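Glycosyl hydrolases family 31 family protein (Aspergillus niger, PDB 6DRU) releases alpha-xylose from the non-reducing terminal glucose of xyloglucan oligosaccharides, as a retaining family 31 glycoside hydrolase. Local coordinates at residues V333-S345 against R363-F375. Sequence-based numbering, arbitrary orientation.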
loop_
_atom_site.group_PDB
_atom_site.type_symbol
_atom_site.label_atom_id
_atom_site.label_comp_id
_atom_site.label_asym_id
_atom_site.label_seq_id
_atom_site.Cartn_x
_atom_site.Cartn_y
_atom_site.Cartn_z
ATOM N N VAL A 333 -10.393 16.612 31.719
ATOM C CA VAL A 333 -9.299 16.935 32.624
ATOM C C VAL A 333 -8.119 15.991 32.440
ATOM O O VAL A 333 -6.996 16.321 32.840
ATOM C CB VAL A 333 -9.789 16.915 34.085
ATOM C CG1 VAL A 333 -11.037 17.764 34.229
ATOM C CG2 VAL A 333 -10.054 15.486 34.540
ATOM N N ASN A 334 -8.340 14.825 31.837
ATOM C CA ASN A 334 -7.283 13.857 31.591
ATOM C C ASN A 334 -6.730 13.927 30.174
ATOM O O ASN A 334 -5.822 13.158 29.844
ATOM C CB ASN A 334 -7.792 12.439 31.873
ATOM C CG ASN A 334 -8.283 12.266 33.296
ATOM O OD1 ASN A 334 -7.687 12.782 34.241
ATOM N ND2 ASN A 334 -9.380 11.535 33.457
ATOM N N TYR A 335 -7.247 14.828 29.333
ATOM C CA TYR A 335 -6.857 14.833 27.925
ATOM C C TYR A 335 -5.368 15.101 27.749
ATOM O O TYR A 335 -4.702 14.433 26.950
ATOM C CB TYR A 335 -7.673 15.864 27.149
ATOM C CG TYR A 335 -7.189 16.049 25.729
ATOM C CD1 TYR A 335 -7.244 15.003 24.816
ATOM C CD2 TYR A 335 -6.670 17.262 25.301
ATOM C CE1 TYR A 335 -6.800 15.162 23.517
ATOM C CE2 TYR A 335 -6.223 17.432 24.001
ATOM C CZ TYR A 335 -6.291 16.379 23.115
ATOM O OH TYR A 335 -5.850 16.540 21.821
ATOM N N ALA A 336 -4.826 16.079 28.479
ATOM C CA ALA A 336 -3.414 16.413 28.321
ATOM C C ALA A 336 -2.516 15.260 28.755
ATOM O O ALA A 336 -1.543 14.930 28.068
ATOM C CB ALA A 336 -3.085 17.679 29.112
ATOM N N ALA A 337 -2.832 14.630 29.889
ATOM C CA ALA A 337 -2.015 13.520 30.370
ATOM C C ALA A 337 -2.123 12.312 29.449
ATOM O O ALA A 337 -1.116 11.653 29.160
ATOM C CB ALA A 337 -2.421 13.148 31.794
ATOM N N LEU A 338 -3.336 12.001 28.985
ATOM C CA LEU A 338 -3.516 10.874 28.073
ATOM C C LEU A 338 -2.778 11.107 26.764
ATOM O O LEU A 338 -2.226 10.169 26.176
ATOM C CB LEU A 338 -5.005 10.652 27.807
ATOM C CG LEU A 338 -5.832 10.094 28.961
ATOM C CD1 LEU A 338 -7.305 10.384 28.740
ATOM C CD2 LEU A 338 -5.593 8.600 29.083
ATOM N N GLN A 339 -2.762 12.353 26.291
ATOM C CA GLN A 339 -2.079 12.669 25.041
ATOM C C GLN A 339 -0.565 12.601 25.205
ATOM O O GLN A 339 0.137 12.081 24.330
ATOM C CB GLN A 339 -2.507 14.053 24.556
ATOM C CG GLN A 339 -2.110 14.360 23.130
ATOM C CD GLN A 339 -2.976 13.634 22.127
ATOM O OE1 GLN A 339 -2.566 12.629 21.548
ATOM N NE2 GLN A 339 -4.183 14.143 21.913
ATOM N N ALA A 340 -0.048 13.109 26.327
ATOM C CA ALA A 340 1.397 13.224 26.497
ATOM C C ALA A 340 2.049 11.865 26.713
ATOM O O ALA A 340 3.155 11.616 26.220
ATOM C CB ALA A 340 1.714 14.161 27.661
ATOM N N ASN A 341 1.389 10.978 27.452
ATOM C CA ASN A 341 1.936 9.663 27.757
ATOM C C ASN A 341 1.598 8.619 26.699
ATOM O O ASN A 341 1.864 7.430 26.913
ATOM C CB ASN A 341 1.451 9.204 29.132
ATOM C CG ASN A 341 2.037 10.034 30.256
ATOM O OD1 ASN A 341 3.120 9.738 30.763
ATOM N ND2 ASN A 341 1.330 11.088 30.644
ATOM N N GLY A 342 1.022 9.031 25.573
ATOM C CA GLY A 342 0.712 8.095 24.504
ATOM C C GLY A 342 -0.271 7.015 24.894
ATOM O O GLY A 342 -0.071 5.843 24.554
ATOM N N LEU A 343 -1.333 7.384 25.608
ATOM C CA LEU A 343 -2.341 6.433 26.048
ATOM C C LEU A 343 -3.597 6.474 25.189
ATOM O O LEU A 343 -4.617 5.894 25.569
ATOM C CB LEU A 343 -2.702 6.689 27.510
ATOM C CG LEU A 343 -1.529 6.867 28.473
ATOM C CD1 LEU A 343 -2.041 7.148 29.876
ATOM C CD2 LEU A 343 -0.630 5.640 28.456
ATOM N N LEU A 344 -3.543 7.134 24.036
ATOM C CA LEU A 344 -4.682 7.233 23.138
ATOM C C LEU A 344 -4.340 6.602 21.797
ATOM O O LEU A 344 -3.247 6.810 21.262
ATOM C CB LEU A 344 -5.103 8.690 22.925
ATOM C CG LEU A 344 -5.413 9.524 24.167
ATOM C CD1 LEU A 344 -5.639 10.975 23.781
ATOM C CD2 LEU A 344 -6.627 8.966 24.888
ATOM N N SER A 345 -5.280 5.828 21.262
ATOM C CA SER A 345 -5.179 5.405 19.879
ATOM C C SER A 345 -5.409 6.604 18.963
ATOM O O SER A 345 -5.878 7.665 19.388
ATOM C CB SER A 345 -6.189 4.299 19.577
ATOM O OG SER A 345 -7.517 4.790 19.651
ATOM N N ARG A 363 -11.073 10.664 20.697
ATOM C CA ARG A 363 -10.083 9.614 20.494
ATOM C C ARG A 363 -10.308 8.532 21.539
ATOM O O ARG A 363 -10.480 8.840 22.723
ATOM C CB ARG A 363 -8.654 10.160 20.608
ATOM C CG ARG A 363 -8.372 11.385 19.758
ATOM C CD ARG A 363 -7.351 12.295 20.430
ATOM N NE ARG A 363 -7.206 13.564 19.724
ATOM C CZ ARG A 363 -6.267 13.813 18.816
ATOM N NH1 ARG A 363 -5.376 12.880 18.504
ATOM N NH2 ARG A 363 -6.217 14.997 18.222
ATOM N N ASN A 364 -10.309 7.274 21.107
ATOM C CA ASN A 364 -10.440 6.162 22.038
ATOM C C ASN A 364 -9.120 5.911 22.752
ATOM O O ASN A 364 -8.048 5.964 22.142
ATOM C CB ASN A 364 -10.880 4.893 21.309
ATOM C CG ASN A 364 -12.386 4.753 21.239
ATOM O OD1 ASN A 364 -13.121 5.734 21.343
ATOM N ND2 ASN A 364 -12.855 3.523 21.064
ATOM N N TYR A 365 -9.200 5.637 24.052
ATOM C CA TYR A 365 -8.005 5.258 24.785
ATOM C C TYR A 365 -7.520 3.891 24.307
ATOM O O TYR A 365 -8.282 3.087 23.763
ATOM C CB TYR A 365 -8.272 5.250 26.294
ATOM C CG TYR A 365 -8.609 3.896 26.880
ATOM C CD1 TYR A 365 -7.765 3.299 27.808
ATOM C CD2 TYR A 365 -9.761 3.211 26.504
ATOM C CE1 TYR A 365 -8.055 2.063 28.351
ATOM C CE2 TYR A 365 -10.058 1.968 27.040
ATOM C CZ TYR A 365 -9.201 1.401 27.964
ATOM O OH TYR A 365 -9.485 0.170 28.507
ATOM N N ASP A 366 -6.233 3.630 24.511
ATOM C CA ASP A 366 -5.594 2.434 23.965
ATOM C C ASP A 366 -5.651 1.320 25.002
ATOM O O ASP A 366 -4.797 1.234 25.887
ATOM C CB ASP A 366 -4.160 2.741 23.551
ATOM C CG ASP A 366 -3.525 1.610 22.769
ATOM O OD1 ASP A 366 -4.244 0.652 22.417
ATOM O OD2 ASP A 366 -2.304 1.679 22.511
ATOM N N SER A 367 -6.660 0.451 24.891
ATOM C CA SER A 367 -6.777 -0.664 25.824
ATOM C C SER A 367 -5.657 -1.683 25.652
ATOM O O SER A 367 -5.388 -2.451 26.581
ATOM C CB SER A 367 -8.133 -1.355 25.663
ATOM O OG SER A 367 -8.255 -1.965 24.389
ATOM N N THR A 368 -5.001 -1.711 24.489
ATOM C CA THR A 368 -3.861 -2.599 24.292
ATOM C C THR A 368 -2.595 -2.079 24.961
ATOM O O THR A 368 -1.637 -2.843 25.122
ATOM C CB THR A 368 -3.601 -2.814 22.799
ATOM O OG1 THR A 368 -3.050 -1.621 22.231
ATOM C CG2 THR A 368 -4.894 -3.154 22.078
ATOM N N ASN A 369 -2.573 -0.807 25.347
ATOM C CA ASN A 369 -1.436 -0.235 26.058
ATOM C C ASN A 369 -1.569 -0.539 27.546
ATOM O O ASN A 369 -2.529 -0.081 28.176
ATOM C CB ASN A 369 -1.371 1.273 25.826
ATOM C CG ASN A 369 -0.099 1.911 26.369
ATOM O OD1 ASN A 369 0.525 1.406 27.303
ATOM N ND2 ASN A 369 0.284 3.040 25.784
ATOM N N PRO A 370 -0.650 -1.306 28.138
ATOM C CA PRO A 370 -0.770 -1.613 29.573
ATOM C C PRO A 370 -0.747 -0.380 30.453
ATOM O O PRO A 370 -1.436 -0.349 31.481
ATOM C CB PRO A 370 0.437 -2.521 29.837
ATOM C CG PRO A 370 0.778 -3.096 28.499
ATOM C CD PRO A 370 0.479 -2.011 27.512
ATOM N N SER A 371 0.023 0.642 30.077
ATOM C CA SER A 371 0.035 1.878 30.850
ATOM C C SER A 371 -1.316 2.578 30.803
ATOM O O SER A 371 -1.722 3.208 31.786
ATOM C CB SER A 371 1.132 2.809 30.337
ATOM O OG SER A 371 2.416 2.243 30.530
ATOM N N ALA A 372 -2.025 2.477 29.677
ATOM C CA ALA A 372 -3.336 3.105 29.572
ATOM C C ALA A 372 -4.374 2.361 30.406
ATOM O O ALA A 372 -5.267 2.983 30.993
ATOM C CB ALA A 372 -3.765 3.183 28.108
ATOM N N ARG A 373 -4.278 1.029 30.466
ATOM C CA ARG A 373 -5.166 0.265 31.340
ATOM C C ARG A 373 -4.978 0.672 32.796
ATOM O O ARG A 373 -5.949 0.751 33.558
ATOM C CB ARG A 373 -4.932 -1.234 31.155
ATOM C CG ARG A 373 -5.309 -1.750 29.773
ATOM C CD ARG A 373 -5.534 -3.249 29.797
ATOM N NE ARG A 373 -4.333 -3.995 30.166
ATOM C CZ ARG A 373 -3.437 -4.443 29.294
ATOM N NH1 ARG A 373 -3.599 -4.218 27.998
ATOM N NH2 ARG A 373 -2.376 -5.119 29.718
ATOM N N LYS A 374 -3.734 0.952 33.195
ATOM C CA LYS A 374 -3.482 1.388 34.563
ATOM C C LYS A 374 -4.020 2.788 34.806
ATOM O O LYS A 374 -4.596 3.062 35.866
ATOM C CB LYS A 374 -1.982 1.368 34.857
ATOM C CG LYS A 374 -1.623 2.191 36.094
ATOM C CD LYS A 374 -0.225 1.928 36.626
ATOM C CE LYS A 374 0.350 3.189 37.268
ATOM N NZ LYS A 374 -0.683 3.962 38.009
ATOM N N PHE A 375 -3.857 3.678 33.826
ATOM C CA PHE A 375 -4.378 5.032 33.962
ATOM C C PHE A 375 -5.884 5.023 34.167
ATOM O O PHE A 375 -6.413 5.794 34.977
ATOM C CB PHE A 375 -4.008 5.859 32.730
ATOM C CG PHE A 375 -4.419 7.305 32.819
ATOM C CD1 PHE A 375 -5.701 7.704 32.479
ATOM C CD2 PHE A 375 -3.514 8.265 33.234
ATOM C CE1 PHE A 375 -6.074 9.030 32.561
ATOM C CE2 PHE A 375 -3.881 9.592 33.315
ATOM C CZ PHE A 375 -5.163 9.974 32.978
HETATM O O HOH W 1 -5.039 10.196 19.534
#
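The ring of F375, on helix 370-385, packs against L338 of helix 335-340. Carried out toward its neighbour with CG anti to the backbone N (chi1 -176°), it takes L338 CD2 over one face, 3.5 Å from F375 CD1, while N334 CB lies at its edge, 3.8 Å from F375 CZ. L343 splits its two methyls: CD1 rests on F375 CB, L343 CD2 sits near A372 N and S371 CB, and L343 CB packs on A372 CB at 3.7 Å.

Hydrogen bonds join the chain after helix 335-340 to the end of strand 360-364 and the turn beyond it. D366 N donates to L343 O (3.0 Å), from above the carbonyl plane. N364 O is gripped twice by S345, through S345 N at 2.9 Å and S345 OG at 2.8 Å. The two backbone bonds flank L344 and Y365 and make a single beta bridge there, where strand 360-364, paired antiparallel with barrel strand 319-328, runs out toward helix 370-385 of the family 31 TIM-barrel domain. N369 caps that helix, its OD1 accepting from S371 N.

The polar flank belongs to R363. Q339 NE2 lies over one face of its guanidinium, the amide turned 84° to it, and a water in the guanidinium plane links R363 NH1 (2.9 Å) to S345 O (2.7 Å). R363 NH2 hydrogen-bonds to N408 and Y361 of a neighbouring subunit, and Y335 OH to Q411 of the same subunit.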